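Local coordinates for protein PTS-dependent dihydroxyacetone kinase, ADP-binding subunit dhaL (Lactococcus lactis subsp. lactis, PDB 3CR3) that accepts a phosphoryl group from DhaM onto its bound ADP and passes it to dihydroxyacetone held by DhaK, with magnesium as cofactor, at residues Lys22-Leu25 against Ser26-Gly30; Ser46-Met49 against Lys50-Val54; Ile63-Lys66 against Val67-Leu71; Gly176-Ser179 against Ser180-Leu183. All coordinates share one frame; numbering follows the deposited sequence.

Interaction 1: Lys22-Leu25 against Ser26-Gly30; sequences KAYL and SELDG. With MG (magnesium ion), chain E; ADP (adenosine-5'-diphosphate), chain G.
Leu28 lies over one face of the Tyr24 ring, one helical turn further along the chain. Its CG is 4.1 Å from the ring centroid and 17° off the ring normal, which meets the geometry of a CH-pi contact. The two methyls then divide the far part of the ring between them: Leu28 CD1 meets Tyr24 CE2 at 3.7 Å, while Leu28 CD2 lies as near to Tyr24 OH. With CG anti to the backbone N (chi1 -180°), the tyrosine runs beside its own carbonyl carbon, and this brings the ring back to the later turn although its CB bond points away from it. Glu27 approaches the same ring obliquely, its carboxylate plane turned 80° from the ring plane and OE2 4.0 Å from Tyr24 CD1.

The setting is the short helix 22-28, held by i to i+4 backbone bonds such as Leu28 N to Tyr24 O at 2.9 Å. The last of them, Asp29 N to Leu25 O, is weak, and Asp29 is the first residue to leave helical angles. Its carboxylate belongs to the magnesium site of this ADP-binding, all-helical subunit: Asp29 OD2 coordinates the magnesium ion at 2.1 Å, alongside ADP O1A and O1B, with Asp34 and Asp36 also binding it. Asp29 OD1 takes a hydrogen bond of 2.6 Å from a water that is itself a magnesium ligand and donates to ADP O3B as well.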
loop_
_atom_site.group_PDB
_atom_site.type_symbol
_atom_site.label_atom_id
_atom_site.label_comp_id
_atom_site.label_asym_id
_atom_site.label_seq_id
_atom_site.Cartn_x
_atom_site.Cartn_y
_atom_site.Cartn_z
ATOM N N LYS A 22 -9.121 11.647 29.331
ATOM C CA LYS A 22 -8.600 11.601 27.953
ATOM C C LYS A 22 -7.200 11.015 27.794
ATOM O O LYS A 22 -6.962 10.229 26.874
ATOM C CB LYS A 22 -8.736 12.949 27.224
ATOM C CG LYS A 22 -7.887 14.103 27.752
ATOM C CD LYS A 22 -8.164 15.365 26.935
ATOM C CE LYS A 22 -7.173 16.482 27.251
ATOM N NZ LYS A 22 -7.595 17.771 26.598
ATOM N N ALA A 23 -6.276 11.386 28.676
ATOM C CA ALA A 23 -4.933 10.798 28.663
ATOM C C ALA A 23 -5.037 9.288 28.868
ATOM O O ALA A 23 -4.355 8.533 28.198
ATOM C CB ALA A 23 -4.043 11.431 29.741
ATOM N N TYR A 24 -5.896 8.858 29.792
ATOM C CA TYR A 24 -6.050 7.424 30.084
ATOM C C TYR A 24 -6.568 6.634 28.871
ATOM O O TYR A 24 -6.032 5.575 28.535
ATOM C CB TYR A 24 -6.915 7.192 31.333
ATOM C CG TYR A 24 -7.105 5.724 31.685
ATOM C CD1 TYR A 24 -6.023 4.938 32.066
ATOM C CD2 TYR A 24 -8.359 5.131 31.621
ATOM C CE1 TYR A 24 -6.183 3.583 32.387
ATOM C CE2 TYR A 24 -8.537 3.768 31.942
ATOM C CZ TYR A 24 -7.439 3.004 32.313
ATOM O OH TYR A 24 -7.598 1.678 32.634
ATOM N N LEU A 25 -7.569 7.176 28.182
ATOM C CA LEU A 25 -8.085 6.534 26.974
ATOM C C LEU A 25 -7.065 6.397 25.850
ATOM O O LEU A 25 -7.022 5.379 25.172
ATOM C CB LEU A 25 -9.331 7.264 26.469
ATOM C CG LEU A 25 -10.536 7.177 27.393
ATOM C CD1 LEU A 25 -11.544 8.182 26.943
ATOM C CD2 LEU A 25 -11.115 5.750 27.322
ATOM N N SER A 26 -6.261 7.435 25.635
ATOM C CA SER A 26 -5.187 7.368 24.652
ATOM C C SER A 26 -4.087 6.389 25.103
ATOM O O SER A 26 -3.439 5.753 24.283
ATOM C CB SER A 26 -4.600 8.761 24.431
ATOM O OG SER A 26 -5.572 9.622 23.878
ATOM N N GLU A 27 -3.888 6.286 26.414
ATOM C CA GLU A 27 -2.934 5.344 27.000
ATOM C C GLU A 27 -3.361 3.911 26.708
ATOM O O GLU A 27 -2.562 3.102 26.281
ATOM C CB GLU A 27 -2.836 5.560 28.506
ATOM C CG GLU A 27 -1.797 4.728 29.180
ATOM C CD GLU A 27 -1.834 4.909 30.668
ATOM O OE1 GLU A 27 -1.452 6.007 31.143
ATOM O OE2 GLU A 27 -2.251 3.961 31.362
ATOM N N LEU A 28 -4.636 3.626 26.928
ATOM C CA LEU A 28 -5.218 2.367 26.528
ATOM C C LEU A 28 -5.057 2.081 25.031
ATOM O O LEU A 28 -4.920 0.933 24.650
ATOM C CB LEU A 28 -6.692 2.313 26.935
ATOM C CG LEU A 28 -7.028 2.299 28.436
ATOM C CD1 LEU A 28 -8.509 2.108 28.586
ATOM C CD2 LEU A 28 -6.283 1.201 29.202
ATOM N N ASP A 29 -5.054 3.132 24.206
ATOM C CA ASP A 29 -4.940 3.026 22.747
ATOM C C ASP A 29 -3.483 2.956 22.268
ATOM O O ASP A 29 -3.206 3.001 21.069
ATOM C CB ASP A 29 -5.653 4.213 22.096
ATOM C CG ASP A 29 -6.095 3.938 20.671
ATOM O OD1 ASP A 29 -6.462 2.786 20.310
ATOM O OD2 ASP A 29 -6.082 4.900 19.894
ATOM N N GLY A 30 -2.557 2.866 23.216
ATOM C CA GLY A 30 -1.129 2.780 22.913
ATOM C C GLY A 30 -0.660 1.377 22.551
ATOM O O GLY A 30 -0.199 1.161 21.448
HETATM MG MG MG E . -6.763 5.283 17.941
HETATM P PB ADP G . -8.701 4.277 15.582
HETATM O O1B ADP G . -7.541 5.120 16.005
HETATM O O2B ADP G . -9.102 4.501 14.164
HETATM O O3B ADP G . -8.548 2.798 15.942
HETATM P PA ADP G . -9.987 5.162 18.031
HETATM O O1A ADP G . -8.653 4.953 18.661
HETATM O O2A ADP G . -10.617 6.521 18.226
HETATM O O3A ADP G . -9.964 4.812 16.447
HETATM O "O5'" ADP G . -11.021 4.043 18.567
HETATM C "C5'" ADP G . -10.582 2.703 18.811
HETATM C "C4'" ADP G . -11.784 1.912 19.281
HETATM O "O4'" ADP G . -12.755 1.755 18.238
HETATM C "C3'" ADP G . -11.432 0.500 19.713
HETATM O "O3'" ADP G . -11.025 0.520 21.082
HETATM C "C2'" ADP G . -12.727 -0.279 19.488
HETATM O "O2'" ADP G . -13.562 -0.321 20.647
HETATM C "C1'" ADP G . -13.476 0.545 18.448
HETATM N N9 ADP G . -13.508 -0.182 17.167
HETATM C C8 ADP G . -12.500 -0.192 16.267
HETATM N N7 ADP G . -12.831 -0.940 15.205
HETATM C C5 ADP G . -14.066 -1.427 15.431
HETATM C C6 ADP G . -15.002 -2.302 14.703
HETATM N N6 ADP G . -14.649 -2.777 13.493
HETATM N N1 ADP G . -16.197 -2.572 15.274
HETATM C C2 ADP G . -16.555 -2.073 16.474
HETATM N N3 ADP G . -15.752 -1.283 17.187
HETATM C C4 ADP G . -14.516 -0.936 16.728
HETATM O O HOH W 1 -6.534 2.953 17.684
#

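Interaction 2: Ser46-Met49 against Lys50-Val54; sequences SETM and KALEV
Charge pairing links Glu47 to Lys50, three residues on. Glu47 OE2 and Lys50 NZ are 3.2 Å apart, a salt bridge whose hydrogen bond is weak. The acid folds at chi2 (-60°), which swings its end back toward the later turn, whereas the lysine stays extended beyond CG and crosses it obliquely. Lys50 CE is almost as close to the same oxygen, 3.3 Å from Glu47 OE2, so the carboxylate also lies against the lysine's last methylene.

Among the apolar contacts, Met49, present as selenomethionine, bends at chi2 and chi3 and crosses Leu52 with SE 4.2 Å from Leu52 CD1. Thr48 and Leu52 run side by side in the same direction, Thr48 CG2 4.2 Å from Leu52 CG.

Backbone bonds give helix 37-54 its regular i to i+4 pattern. Leu52 N donates to Thr48 O at 2.9 Å, and Glu53 N to Met49 O is longer and more bent, with an N-H...O angle of 139°. Thr48 OG1 is hydrogen-bonded to Gly44 O, one turn earlier.

The chemistry thus separates by side of the helix: Thr48 and Leu52 are buried against helix 60-74, while Lys50 is exposed and Glu47 partly so, and solvent probably competes for the ion pair.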
loop_
_atom_site.group_PDB
_atom_site.type_symbol
_atom_site.label_atom_id
_atom_site.label_comp_id
_atom_site.label_asym_id
_atom_site.label_seq_id
_atom_site.Cartn_x
_atom_site.Cartn_y
_atom_site.Cartn_z
ATOM N N SER A 46 -16.101 17.741 22.912
ATOM C CA SER A 46 -16.015 19.197 23.119
ATOM C C SER A 46 -16.805 19.902 22.027
ATOM O O SER A 46 -17.680 20.698 22.318
ATOM C CB SER A 46 -14.570 19.686 23.151
ATOM O OG SER A 46 -13.825 19.085 22.116
ATOM N N GLU A 47 -16.518 19.559 20.776
ATOM C CA GLU A 47 -17.281 20.038 19.631
ATOM C C GLU A 47 -18.777 19.740 19.711
ATOM O O GLU A 47 -19.583 20.613 19.399
ATOM C CB GLU A 47 -16.681 19.502 18.334
ATOM C CG GLU A 47 -15.330 20.124 18.014
ATOM C CD GLU A 47 -15.411 21.643 17.862
ATOM O OE1 GLU A 47 -16.230 22.116 17.042
ATOM O OE2 GLU A 47 -14.660 22.353 18.563
ATOM N N THR A 48 -19.145 18.529 20.146
ATOM C CA THR A 48 -20.549 18.170 20.358
ATOM C C THR A 48 -21.239 19.126 21.340
ATOM O O THR A 48 -22.293 19.675 21.035
ATOM C CB THR A 48 -20.710 16.697 20.825
ATOM O OG1 THR A 48 -20.323 15.823 19.764
ATOM C CG2 THR A 48 -22.158 16.392 21.203
HETATM N N MSE A 49 -20.628 19.336 22.501
HETATM C CA MSE A 49 -21.220 20.201 23.519
HETATM C C MSE A 49 -21.319 21.659 23.048
HETATM O O MSE A 49 -22.285 22.353 23.386
HETATM C CB MSE A 49 -20.480 20.093 24.851
HETATM C CG MSE A 49 -20.522 18.701 25.493
HETATM SE SE MSE A 49 -22.254 17.782 25.431
HETATM C CE MSE A 49 -23.226 18.988 26.644
ATOM N N LYS A 50 -20.335 22.107 22.268
ATOM C CA LYS A 50 -20.396 23.429 21.622
ATOM C C LYS A 50 -21.611 23.514 20.699
ATOM O O LYS A 50 -22.402 24.454 20.783
ATOM C CB LYS A 50 -19.144 23.704 20.788
ATOM C CG LYS A 50 -17.867 23.983 21.551
ATOM C CD LYS A 50 -16.883 24.714 20.633
ATOM C CE LYS A 50 -15.440 24.415 20.990
ATOM N NZ LYS A 50 -14.502 25.196 20.123
ATOM N N ALA A 51 -21.748 22.521 19.819
ATOM C CA ALA A 51 -22.840 22.481 18.845
ATOM C C ALA A 51 -24.225 22.397 19.495
ATOM O O ALA A 51 -25.183 22.968 18.976
ATOM C CB ALA A 51 -22.636 21.337 17.862
ATOM N N LEU A 52 -24.325 21.696 20.622
ATOM C CA LEU A 52 -25.589 21.601 21.356
ATOM C C LEU A 52 -26.005 22.921 22.023
ATOM O O LEU A 52 -27.203 23.175 22.200
ATOM C CB LEU A 52 -25.550 20.479 22.404
ATOM C CG LEU A 52 -25.300 19.014 22.020
ATOM C CD1 LEU A 52 -25.757 18.099 23.150
ATOM C CD2 LEU A 52 -25.966 18.606 20.731
ATOM N N GLU A 53 -25.019 23.744 22.396
ATOM C CA GLU A 53 -25.276 25.043 23.035
ATOM C C GLU A 53 -25.963 26.037 22.088
ATOM O O GLU A 53 -26.927 26.702 22.478
ATOM C CB GLU A 53 -23.985 25.658 23.609
ATOM C CG GLU A 53 -23.697 25.348 25.093
ATOM C CD GLU A 53 -22.356 25.943 25.595
ATOM O OE1 GLU A 53 -21.285 25.622 25.014
ATOM O OE2 GLU A 53 -22.370 26.727 26.583
ATOM N N VAL A 54 -25.473 26.130 20.850
ATOM C CA VAL A 54 -25.998 27.107 19.883
ATOM C C VAL A 54 -27.340 26.699 19.269
ATOM O O VAL A 54 -28.100 27.554 18.795
ATOM C CB VAL A 54 -24.995 27.426 18.744
ATOM C CG1 VAL A 54 -23.740 28.104 19.301
ATOM C CG2 VAL A 54 -24.649 26.165 17.942
#

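Interaction 3: Ile63-Lys66 against Val67-Leu71; sequences IFKK and VAMTL
Two hydrogen bonds from one residue converge on Lys66 O. Thr70 OG1 donates to it at 2.6 Å and Thr70 N at 3.1 Å, reaching the oxygen from opposite faces of the carbonyl plane. The hydroxyl gets there because OG1 sits beside the threonine's own backbone N (chi1 -46°), directed back down the helix. Replacing Thr70 by a valine would probably cost Lys66 O the shorter of its two bonds and leave a methyl crowding that oxygen. The remaining backbone bonds are ordinary i to i+4 pairs, among them Ala68 N to Phe64 O at 2.8 Å.

Apolar touches between side chains are slight: Ile63 CG2 and Val67 CG2 are 4.4 Å apart. Val67 CG2 lies closer to backbone, 3.3 Å from Ile63 O. The aliphatic part of Lys66, bent at chi2 and chi3, brings CD to 4.0 Å from Thr70 OG1, the two side chains crossing at a slant.

Most side chains of this part of helix 60-74 reach outward to other helices. Val67 meets Phe87 of helix 79-94, Thr48 of helix 37-54 and Leu11 of helix 4-20; Phe64 meets Trp10 of helix 4-20 and Ser91 of helix 79-94. The segment is therefore bordered by three helices of the all-helical fold.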
loop_
_atom_site.group_PDB
_atom_site.type_symbol
_atom_site.label_atom_id
_atom_site.label_comp_id
_atom_site.label_asym_id
_atom_site.label_seq_id
_atom_site.Cartn_x
_atom_site.Cartn_y
_atom_site.Cartn_z
ATOM N N ILE A 63 -31.423 16.022 19.038
ATOM C CA ILE A 63 -30.160 16.018 19.794
ATOM C C ILE A 63 -29.219 14.930 19.285
ATOM O O ILE A 63 -28.063 15.210 18.960
ATOM C CB ILE A 63 -30.364 15.843 21.308
ATOM C CG1 ILE A 63 -31.416 16.842 21.818
ATOM C CG2 ILE A 63 -29.014 15.980 22.044
ATOM C CD1 ILE A 63 -31.837 16.653 23.266
ATOM N N PHE A 64 -29.723 13.696 19.230
ATOM C CA PHE A 64 -28.944 12.555 18.766
ATOM C C PHE A 64 -28.407 12.766 17.340
ATOM O O PHE A 64 -27.260 12.422 17.053
ATOM C CB PHE A 64 -29.765 11.262 18.857
ATOM C CG PHE A 64 -30.093 10.818 20.285
ATOM C CD1 PHE A 64 -29.308 11.216 21.370
ATOM C CD2 PHE A 64 -31.161 9.960 20.523
ATOM C CE1 PHE A 64 -29.602 10.797 22.658
ATOM C CE2 PHE A 64 -31.461 9.534 21.805
ATOM C CZ PHE A 64 -30.675 9.949 22.880
ATOM N N LYS A 65 -29.230 13.337 16.458
ATOM C CA LYS A 65 -28.801 13.634 15.090
ATOM C C LYS A 65 -27.620 14.604 15.072
ATOM O O LYS A 65 -26.686 14.431 14.288
ATOM C CB LYS A 65 -29.963 14.176 14.240
ATOM C CG LYS A 65 -29.575 14.430 12.773
ATOM C CD LYS A 65 -30.783 14.426 11.811
ATOM C CE LYS A 65 -30.331 14.723 10.358
ATOM N NZ LYS A 65 -29.190 13.848 9.916
ATOM N N LYS A 66 -27.670 15.610 15.945
ATOM C CA LYS A 66 -26.612 16.614 16.078
ATOM C C LYS A 66 -25.326 15.992 16.631
ATOM O O LYS A 66 -24.210 16.346 16.211
ATOM C CB LYS A 66 -27.082 17.771 16.972
ATOM C CG LYS A 66 -26.075 18.922 17.154
ATOM C CD LYS A 66 -25.627 19.529 15.821
ATOM C CE LYS A 66 -26.611 20.580 15.293
ATOM N NZ LYS A 66 -26.264 20.925 13.872
ATOM N N VAL A 67 -25.492 15.063 17.568
ATOM C CA VAL A 67 -24.364 14.319 18.132
ATOM C C VAL A 67 -23.720 13.485 17.023
ATOM O O VAL A 67 -22.512 13.553 16.809
ATOM C CB VAL A 67 -24.795 13.430 19.330
ATOM C CG1 VAL A 67 -23.630 12.526 19.807
ATOM C CG2 VAL A 67 -25.297 14.290 20.466
ATOM N N ALA A 68 -24.537 12.731 16.301
ATOM C CA ALA A 68 -24.047 11.879 15.224
ATOM C C ALA A 68 -23.195 12.649 14.190
ATOM O O ALA A 68 -22.085 12.234 13.870
ATOM C CB ALA A 68 -25.203 11.168 14.560
HETATM N N MSE A 69 -23.705 13.781 13.698
HETATM C CA MSE A 69 -23.003 14.562 12.673
HETATM C C MSE A 69 -21.726 15.225 13.182
HETATM O O MSE A 69 -20.736 15.282 12.458
HETATM C CB MSE A 69 -23.927 15.613 12.033
HETATM C CG MSE A 69 -25.212 15.043 11.435
HETATM SE SE MSE A 69 -24.924 13.593 10.134
HETATM C CE MSE A 69 -25.042 11.989 11.229
ATOM N N THR A 70 -21.754 15.714 14.420
ATOM C CA THR A 70 -20.573 16.322 15.036
ATOM C C THR A 70 -19.435 15.298 15.212
ATOM O O THR A 70 -18.296 15.558 14.833
ATOM C CB THR A 70 -20.906 16.993 16.391
ATOM O OG1 THR A 70 -22.089 17.791 16.263
ATOM C CG2 THR A 70 -19.766 17.870 16.848
ATOM N N LEU A 71 -19.758 14.134 15.778
ATOM C CA LEU A 71 -18.771 13.066 15.967
ATOM C C LEU A 71 -18.243 12.550 14.624
ATOM O O LEU A 71 -17.045 12.290 14.484
ATOM C CB LEU A 71 -19.334 11.920 16.838
ATOM C CG LEU A 71 -19.742 12.232 18.290
ATOM C CD1 LEU A 71 -20.248 10.976 19.019
ATOM C CD2 LEU A 71 -18.637 12.898 19.100
#

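Interaction 4: Gly176-Ser179 against Ser180-Leu183; sequences GTQS and SAYL. With ADP (adenosine-5'-diphosphate), chain G.
The backbone is regular alpha-helix, each amide from Ser180 to Leu183 bonding the carbonyl four residues earlier, as in Ser180 N to Gly176 O at 2.8 Å. Across the turn, the amide of Gln178 lies nearly flat against the Tyr182 ring, their planes only 16° apart. Gln178 OE1 comes to 3.3 Å from Tyr182 CE1, and Gln178 CG to 3.5 Å from Tyr182 OH. A bend at chi2 (62°) folds the glutamine end toward the ring, over one face of which its own carbonyl oxygen also sits. Exchanging Tyr182 for an alanine would probably open a gap beside the Gln178 amide and leave that group freer to turn.

Ser179 OG and Ser180 OG both bond to Tyr83 OH, and Ser179 OG also to His37 NE2, so these buried hydroxyls have polar partners. Thr177 OG1 pairs with Asp174 OD2.

At the start of helix 175-191, Gly176 N donates to ADP O3' at 2.8 Å, with an N-H...O angle of 159°. A CB on Gly176 would fall about 2.1 Å from ADP O2', so the ribose lies where a side chain would be. The contact thus joins nucleotide recognition by a bare backbone N-H to a buried helical turn in which Ser179 OG bonds to His37, another ADP-binding residue.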
loop_
_atom_site.group_PDB
_atom_site.type_symbol
_atom_site.label_atom_id
_atom_site.label_comp_id
_atom_site.label_asym_id
_atom_site.label_seq_id
_atom_site.Cartn_x
_atom_site.Cartn_y
_atom_site.Cartn_z
ATOM N N GLY A 176 -12.130 1.884 23.303
ATOM C CA GLY A 176 -13.526 2.104 22.967
ATOM C C GLY A 176 -14.485 1.518 23.994
ATOM O O GLY A 176 -15.538 2.099 24.262
ATOM N N THR A 177 -14.143 0.341 24.537
ATOM C CA THR A 177 -14.930 -0.288 25.596
ATOM C C THR A 177 -14.988 0.634 26.818
ATOM O O THR A 177 -16.050 0.815 27.409
ATOM C CB THR A 177 -14.386 -1.685 25.954
ATOM O OG1 THR A 177 -14.416 -2.521 24.788
ATOM C CG2 THR A 177 -15.227 -2.356 27.052
ATOM N N GLN A 178 -13.844 1.210 27.181
ATOM C CA GLN A 178 -13.770 2.159 28.285
ATOM C C GLN A 178 -14.557 3.439 28.011
ATOM O O GLN A 178 -15.277 3.926 28.884
ATOM C CB GLN A 178 -12.312 2.524 28.623
ATOM C CG GLN A 178 -12.162 3.483 29.799
ATOM C CD GLN A 178 -12.681 2.932 31.100
ATOM O OE1 GLN A 178 -13.852 3.121 31.457
ATOM N NE2 GLN A 178 -11.825 2.230 31.820
ATOM N N SER A 179 -14.405 4.004 26.823
ATOM C CA SER A 179 -15.150 5.224 26.542
ATOM C C SER A 179 -16.658 4.890 26.539
ATOM O O SER A 179 -17.453 5.646 27.045
ATOM C CB SER A 179 -14.667 5.901 25.248
ATOM O OG SER A 179 -14.875 5.045 24.127
ATOM N N SER A 180 -17.041 3.717 26.046
ATOM C CA SER A 180 -18.459 3.323 26.126
ATOM C C SER A 180 -18.974 3.123 27.554
ATOM O O SER A 180 -20.147 3.375 27.821
ATOM C CB SER A 180 -18.785 2.112 25.248
ATOM O OG SER A 180 -18.784 2.456 23.869
ATOM N N ALA A 181 -18.104 2.685 28.461
ATOM C CA ALA A 181 -18.455 2.562 29.881
ATOM C C ALA A 181 -18.814 3.928 30.485
ATOM O O ALA A 181 -19.825 4.061 31.202
ATOM C CB ALA A 181 -17.310 1.887 30.683
ATOM N N TYR A 182 -18.000 4.940 30.176
ATOM C CA TYR A 182 -18.276 6.312 30.614
ATOM C C TYR A 182 -19.633 6.773 30.094
ATOM O O TYR A 182 -20.373 7.459 30.787
ATOM C CB TYR A 182 -17.197 7.290 30.106
ATOM C CG TYR A 182 -15.769 7.032 30.572
ATOM C CD1 TYR A 182 -15.490 6.482 31.831
ATOM C CD2 TYR A 182 -14.694 7.383 29.752
ATOM C CE1 TYR A 182 -14.144 6.267 32.252
ATOM C CE2 TYR A 182 -13.380 7.192 30.143
ATOM C CZ TYR A 182 -13.101 6.623 31.383
ATOM O OH TYR A 182 -11.783 6.433 31.730
ATOM N N LEU A 183 -19.955 6.398 28.862
ATOM C CA LEU A 183 -21.232 6.770 28.262
ATOM C C LEU A 183 -22.424 6.239 29.054
ATOM O O LEU A 183 -23.383 6.981 29.332
ATOM C CB LEU A 183 -21.304 6.281 26.805
ATOM C CG LEU A 183 -22.519 6.739 25.994
ATOM C CD1 LEU A 183 -22.550 8.270 25.898
ATOM C CD2 LEU A 183 -22.464 6.127 24.602
HETATM P PB ADP G . -8.701 4.277 15.582
HETATM O O1B ADP G . -7.541 5.120 16.005
HETATM O O2B ADP G . -9.102 4.501 14.164
HETATM O O3B ADP G . -8.548 2.798 15.942
HETATM P PA ADP G . -9.987 5.162 18.031
HETATM O O1A ADP G . -8.653 4.953 18.661
HETATM O O2A ADP G . -10.617 6.521 18.226
HETATM O O3A ADP G . -9.964 4.812 16.447
HETATM O "O5'" ADP G . -11.021 4.043 18.567
HETATM C "C5'" ADP G . -10.582 2.703 18.811
HETATM C "C4'" ADP G . -11.784 1.912 19.281
HETATM O "O4'" ADP G . -12.755 1.755 18.238
HETATM C "C3'" ADP G . -11.432 0.500 19.713
HETATM O "O3'" ADP G . -11.025 0.520 21.082
HETATM C "C2'" ADP G . -12.727 -0.279 19.488
HETATM O "O2'" ADP G . -13.562 -0.321 20.647
HETATM C "C1'" ADP G . -13.476 0.545 18.448
HETATM N N9 ADP G . -13.508 -0.182 17.167
HETATM C C8 ADP G . -12.500 -0.192 16.267
HETATM N N7 ADP G . -12.831 -0.940 15.205
HETATM C C5 ADP G . -14.066 -1.427 15.431
HETATM C C6 ADP G . -15.002 -2.302 14.703
HETATM N N6 ADP G . -14.649 -2.777 13.493
HETATM N N1 ADP G . -16.197 -2.572 15.274
HETATM C C2 ADP G . -16.555 -2.073 16.474
HETATM N N3 ADP G . -15.752 -1.283 17.187
HETATM C C4 ADP G . -14.516 -0.936 16.728
#

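How the interactions relate
The four contacts fall into two touching pairs. Interactions 1 and 4, with centres 12 Å apart, meet where Leu25 CD2 packs on Gln178 CG at 3.5 Å and Tyr24 CD2 on Tyr182 OH at 3.7 Å; both also touch the same ADP, interaction 1 from the magnesium and phosphate end and interaction 4 at the ribose. Interactions 2 and 3, with centres 10 Å apart, join successive helices: Thr48 OG1 lies 3.4 Å from Leu71 CD2, and Leu52 CD2 lies 3.6 Å from Lys66 CG. Neither of the second pair touches the nucleotide; in interaction 2 the Thr48 side chain is about 14 Å from ADP. Centres of interactions 1 and 3 are about 24 Å apart.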